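Local coordinates for putative exported protein (Bordetella pertussis Tohama I, PDB 2PFZ) that binds pyroglutamic acid as an extracytoplasmic solute receptor, probably delivering it in the periplasm to a tripartite ATP-independent transporter, at residues A[24-27]-A[33-36]; A[86-91]-A[241-246]. One frame throughout, in Å; residues are numbered along the deposited sequence.

Contact 1. Residues A[24-27]-A[33-36]; sequences KDVD and KLKI
The one flat group in this contact is the carboxylate of Asp27, and it meets Lys35 through a single oxygen: NZ lies 2.8 Å from OD1, on its syn side and 27° out of the carboxylate plane. OD2, toward which that syn side faces, is left farther off, at 3.8 Å from the same NZ. This salt bridge belongs to a beta-alpha-beta unit, strand 2-6, helix 14-30 and strand 35-39, where the chain leaves the helix and turns back into the second parallel strand. Lys35 is exposed, and its chain bends at chi2 (-137°) and again at chi4, which brings the ammonium round to the Asp27 carboxylate.

Beside the ion pair the contact is apolar. Val26, buried and directed at the incoming chain, meets two partners, mainly through a different methyl for each. The Val26 and Leu34 side chains cross obliquely, with Val26 CG1 3.6 Å from Leu34 CD2, while those of Val26 and Ile36 cross at about a right angle, CG2 meeting CD1. Helix 222-256 backs this layer, with Ala231 against Val26 and Thr224 against Leu34; Trp3 of the neighbouring strand touches both Leu34 and Ile36. The turn itself is pinned by Ser30, whose OG is hydrogen-bonded to both Val26 O and Leu34 N and so spans the connection.

The backbones come closest at Asp27 and Lys35, with CA atoms 5.7 Å apart, and here the Leu34 carbonyl oxygen rests 3.8 Å from Asp27 CA.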
loop_
_atom_site.group_PDB
_atom_site.type_symbol
_atom_site.label_atom_id
_atom_site.label_comp_id
_atom_site.label_asym_id
_atom_site.label_seq_id
_atom_site.Cartn_x
_atom_site.Cartn_y
_atom_site.Cartn_z
ATOM N N LYS A 24 1.149 -12.660 17.293
ATOM C CA LYS A 24 0.891 -13.970 17.901
ATOM C C LYS A 24 1.905 -15.038 17.463
ATOM O O LYS A 24 2.339 -15.835 18.281
ATOM C CB LYS A 24 -0.532 -14.457 17.584
ATOM C CG LYS A 24 -1.650 -13.587 18.151
ATOM C CD LYS A 24 -3.008 -14.167 17.848
ATOM C CE LYS A 24 -4.112 -13.219 18.340
ATOM N NZ LYS A 24 -5.486 -13.677 17.968
ATOM N N ASP A 25 2.274 -15.061 16.180
ATOM C CA ASP A 25 3.292 -15.989 15.679
ATOM C C ASP A 25 4.677 -15.704 16.268
ATOM O O ASP A 25 5.420 -16.629 16.577
ATOM C CB ASP A 25 3.373 -15.967 14.144
ATOM C CG ASP A 25 2.149 -16.591 13.463
ATOM O OD1 ASP A 25 1.252 -17.136 14.157
ATOM O OD2 ASP A 25 2.076 -16.516 12.211
ATOM N N VAL A 26 5.032 -14.427 16.414
ATOM C CA VAL A 26 6.344 -14.075 16.982
ATOM C C VAL A 26 6.431 -14.510 18.447
ATOM O O VAL A 26 7.470 -15.023 18.877
ATOM C CB VAL A 26 6.658 -12.560 16.886
ATOM C CG1 VAL A 26 8.029 -12.260 17.530
ATOM C CG2 VAL A 26 6.656 -12.094 15.446
ATOM N N ASP A 27 5.349 -14.291 19.191
ATOM C CA ASP A 27 5.230 -14.757 20.567
ATOM C C ASP A 27 5.408 -16.284 20.601
ATOM O O ASP A 27 6.315 -16.797 21.276
ATOM C CB ASP A 27 3.872 -14.315 21.123
ATOM C CG ASP A 27 3.759 -14.463 22.630
ATOM O OD1 ASP A 27 4.774 -14.526 23.335
ATOM O OD2 ASP A 27 2.613 -14.505 23.115
ATOM N N LYS A 33 9.746 -14.766 24.142
ATOM C CA LYS A 33 10.888 -13.886 24.344
ATOM C C LYS A 33 10.771 -12.569 23.548
ATOM O O LYS A 33 11.478 -11.606 23.825
ATOM C CB LYS A 33 12.190 -14.623 24.038
ATOM C CG LYS A 33 13.442 -14.003 24.664
ATOM C CD LYS A 33 13.466 -14.078 26.221
ATOM C CE LYS A 33 14.632 -13.240 26.823
ATOM N NZ LYS A 33 14.281 -11.858 27.299
ATOM N N LEU A 34 9.878 -12.526 22.564
ATOM C CA LEU A 34 9.614 -11.270 21.865
ATOM C C LEU A 34 8.121 -10.975 21.822
ATOM O O LEU A 34 7.357 -11.691 21.164
ATOM C CB LEU A 34 10.223 -11.278 20.463
ATOM C CG LEU A 34 10.077 -10.009 19.604
ATOM C CD1 LEU A 34 10.532 -8.767 20.376
ATOM C CD2 LEU A 34 10.823 -10.148 18.266
ATOM N N LYS A 35 7.724 -9.910 22.516
ATOM C CA LYS A 35 6.317 -9.514 22.555
ATOM C C LYS A 35 6.143 -8.201 21.835
ATOM O O LYS A 35 6.753 -7.211 22.206
ATOM C CB LYS A 35 5.784 -9.418 23.980
ATOM C CG LYS A 35 5.908 -10.751 24.751
ATOM C CD LYS A 35 4.665 -11.039 25.549
ATOM C CE LYS A 35 4.892 -12.167 26.553
ATOM N NZ LYS A 35 4.936 -13.509 25.912
ATOM N N ILE A 36 5.314 -8.207 20.799
ATOM C CA ILE A 36 5.112 -6.998 20.004
ATOM C C ILE A 36 3.722 -6.429 20.263
ATOM O O ILE A 36 2.712 -7.135 20.163
ATOM C CB ILE A 36 5.356 -7.225 18.494
ATOM C CG1 ILE A 36 6.779 -7.712 18.246
ATOM C CG2 ILE A 36 5.082 -5.923 17.684
ATOM C CD1 ILE A 36 6.983 -8.341 16.856
#

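Contact 2. Residues A[86-91]-A[241-246]; sequences TGYDAS and KLSQEK
This is a helix-to-helix contact carried by one aromatic ring: Tyr88, in the first turn of helix 88-107, lies against one side of the long helix 222-256, close to the ligand site of this periplasmic binding protein. Gly87 holds the N-cap position just before it. The CB of Tyr88 points at the long helix, and with CG anti to the carbonyl carbon (chi1 -80°) the ring reaches across to Ser243 and Gln244.

Gln244 covers one face of the ring. Its CB stands 3.7 Å from the Tyr88 ring centroid and only 8° off the ring normal, a well-centred CH-pi contact. From there the extended Gln244 chain runs back over the ring in the direction opposite to the tyrosine side chain, so that NE2 ends 3.8 Å from Tyr88 CG, with amide and ring planes 19° apart. At the hydroxyl end the main chain closes in too, Gln244 CA lying 3.4 Å from Tyr88 CZ.

The polar tip is held at the ring edge. Tyr88 OH donates to Ser243 OG at 2.8 Å, and that oxygen lies in the plane of the ring. Ser243 OG is also hydrogen-bonded to the carbonyl oxygen of Ala118, so the buried serine links the tyrosine to the end of strand 111-118. Pro120 touches both Tyr88 and Ser243, next to the pocket residue Trp119; the Ser243 side chain itself is about 8 Å from the bound pyroglutamic acid.

With Tyr88 donating to Ser243 OG, the serine proton is left for Ala118 O, giving a short chain of hydrogen bonds, Tyr88 OH to Ser243 OG to Ala118 O, which would hold the serine hydroxyl in one rotation close to the binding site.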
loop_
_atom_site.group_PDB
_atom_site.type_symbol
_atom_site.label_atom_id
_atom_site.label_comp_id
_atom_site.label_asym_id
_atom_site.label_seq_id
_atom_site.Cartn_x
_atom_site.Cartn_y
_atom_site.Cartn_z
ATOM N N THR A 86 -0.943 -5.225 -12.997
ATOM C CA THR A 86 -2.363 -4.968 -12.782
ATOM C C THR A 86 -3.089 -6.230 -12.292
ATOM O O THR A 86 -4.257 -6.444 -12.587
ATOM C CB THR A 86 -3.006 -4.481 -14.107
ATOM O OG1 THR A 86 -2.724 -5.445 -15.134
ATOM C CG2 THR A 86 -2.439 -3.111 -14.521
ATOM N N GLY A 87 -2.393 -7.060 -11.530
ATOM C CA GLY A 87 -3.001 -8.251 -10.932
ATOM C C GLY A 87 -2.075 -8.769 -9.854
ATOM O O GLY A 87 -0.939 -8.310 -9.756
ATOM N N TYR A 88 -2.555 -9.729 -9.060
ATOM C CA TYR A 88 -1.756 -10.277 -7.946
ATOM C C TYR A 88 -0.453 -10.959 -8.400
ATOM O O TYR A 88 0.590 -10.781 -7.777
ATOM C CB TYR A 88 -2.605 -11.192 -7.074
ATOM C CG TYR A 88 -3.471 -10.434 -6.089
ATOM C CD1 TYR A 88 -2.933 -9.948 -4.894
ATOM C CD2 TYR A 88 -4.822 -10.151 -6.367
ATOM C CE1 TYR A 88 -3.712 -9.235 -3.969
ATOM C CE2 TYR A 88 -5.614 -9.440 -5.433
ATOM C CZ TYR A 88 -5.039 -8.984 -4.248
ATOM O OH TYR A 88 -5.804 -8.301 -3.321
ATOM N N ASP A 89 -0.500 -11.746 -9.466
ATOM C CA ASP A 89 0.713 -12.413 -9.938
ATOM C C ASP A 89 1.742 -11.419 -10.466
ATOM O O ASP A 89 2.943 -11.491 -10.135
ATOM C CB ASP A 89 0.371 -13.453 -11.016
ATOM C CG ASP A 89 1.605 -14.115 -11.593
ATOM O OD1 ASP A 89 2.316 -14.795 -10.836
ATOM O OD2 ASP A 89 1.849 -13.945 -12.804
ATOM N N ALA A 90 1.290 -10.488 -11.299
ATOM C CA ALA A 90 2.219 -9.467 -11.808
ATOM C C ALA A 90 2.754 -8.635 -10.658
ATOM O O ALA A 90 3.938 -8.274 -10.627
ATOM C CB ALA A 90 1.526 -8.584 -12.844
ATOM N N SER A 91 1.896 -8.338 -9.686
ATOM C CA SER A 91 2.314 -7.559 -8.518
ATOM C C SER A 91 3.384 -8.308 -7.706
ATOM O O SER A 91 4.380 -7.705 -7.290
ATOM C CB SER A 91 1.124 -7.276 -7.596
ATOM O OG SER A 91 1.556 -6.578 -6.419
ATOM N N LYS A 241 -2.310 -13.940 0.623
ATOM C CA LYS A 241 -3.476 -14.822 0.626
ATOM C C LYS A 241 -4.761 -14.078 0.985
ATOM O O LYS A 241 -5.744 -14.116 0.226
ATOM C CB LYS A 241 -3.227 -16.009 1.584
ATOM C CG LYS A 241 -4.358 -17.042 1.685
ATOM C CD LYS A 241 -4.093 -18.012 2.865
ATOM C CE LYS A 241 -5.276 -18.986 3.104
ATOM N NZ LYS A 241 -5.772 -19.661 1.856
ATOM N N LEU A 242 -4.757 -13.388 2.124
ATOM C CA LEU A 242 -5.969 -12.710 2.608
ATOM C C LEU A 242 -6.343 -11.508 1.737
ATOM O O LEU A 242 -7.527 -11.213 1.561
ATOM C CB LEU A 242 -5.842 -12.305 4.079
ATOM C CG LEU A 242 -5.989 -13.395 5.182
ATOM C CD1 LEU A 242 -5.283 -14.797 4.929
ATOM C CD2 LEU A 242 -5.546 -12.815 6.528
ATOM N N SER A 243 -5.338 -10.846 1.168
ATOM C CA SER A 243 -5.580 -9.694 0.318
ATOM C C SER A 243 -6.381 -10.123 -0.908
ATOM O O SER A 243 -7.419 -9.537 -1.215
ATOM C CB SER A 243 -4.254 -9.069 -0.122
ATOM O OG SER A 243 -4.504 -7.856 -0.834
ATOM N N GLN A 244 -5.921 -11.176 -1.572
ATOM C CA GLN A 244 -6.584 -11.651 -2.807
ATOM C C GLN A 244 -7.944 -12.259 -2.505
ATOM O O GLN A 244 -8.921 -11.967 -3.199
ATOM C CB GLN A 244 -5.719 -12.686 -3.499
ATOM C CG GLN A 244 -6.385 -13.276 -4.767
ATOM C CD GLN A 244 -5.464 -14.198 -5.529
ATOM O OE1 GLN A 244 -5.918 -14.969 -6.381
ATOM N NE2 GLN A 244 -4.164 -14.117 -5.254
ATOM N N GLU A 245 -7.993 -13.109 -1.477
ATOM C CA GLU A 245 -9.240 -13.792 -1.093
ATOM C C GLU A 245 -10.370 -12.837 -0.730
ATOM O O GLU A 245 -11.531 -13.041 -1.139
ATOM C CB GLU A 245 -8.960 -14.828 0.009
ATOM C CG GLU A 245 -8.229 -16.079 -0.544
ATOM C CD GLU A 245 -7.930 -17.120 0.508
ATOM O OE1 GLU A 245 -8.429 -16.997 1.659
ATOM O OE2 GLU A 245 -7.192 -18.070 0.184
ATOM N N LYS A 246 -10.047 -11.775 0.004
ATOM C CA LYS A 246 -11.088 -10.845 0.472
ATOM C C LYS A 246 -11.505 -9.806 -0.566
ATOM O O LYS A 246 -12.562 -9.157 -0.432
ATOM C CB LYS A 246 -10.665 -10.182 1.790
ATOM C CG LYS A 246 -10.697 -11.142 2.962
ATOM C CD LYS A 246 -10.297 -10.461 4.261
ATOM C CE LYS A 246 -9.824 -11.489 5.284
ATOM N NZ LYS A 246 -10.833 -12.543 5.612
#

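In the fold
From the N terminus, contact 1 closes first and locally: residues 24-27 and 33-36 bracket the turn that joins helix 14-30 to strand 35-39, where the second strand of the opening beta-alpha-beta unit begins, parallel to strand 2-6. Contact 2 begins only after that one is complete, and its loop, from 86-91 to 241-246, spans 149 residues, including the whole six-stranded sheet apart from its last strand, 260-262. The two are in series, neither nested nor crossed, with centres 27 Å apart. Helix 222-256 relates them: its earlier residues back contact 1, and its later part forms one side of contact 2.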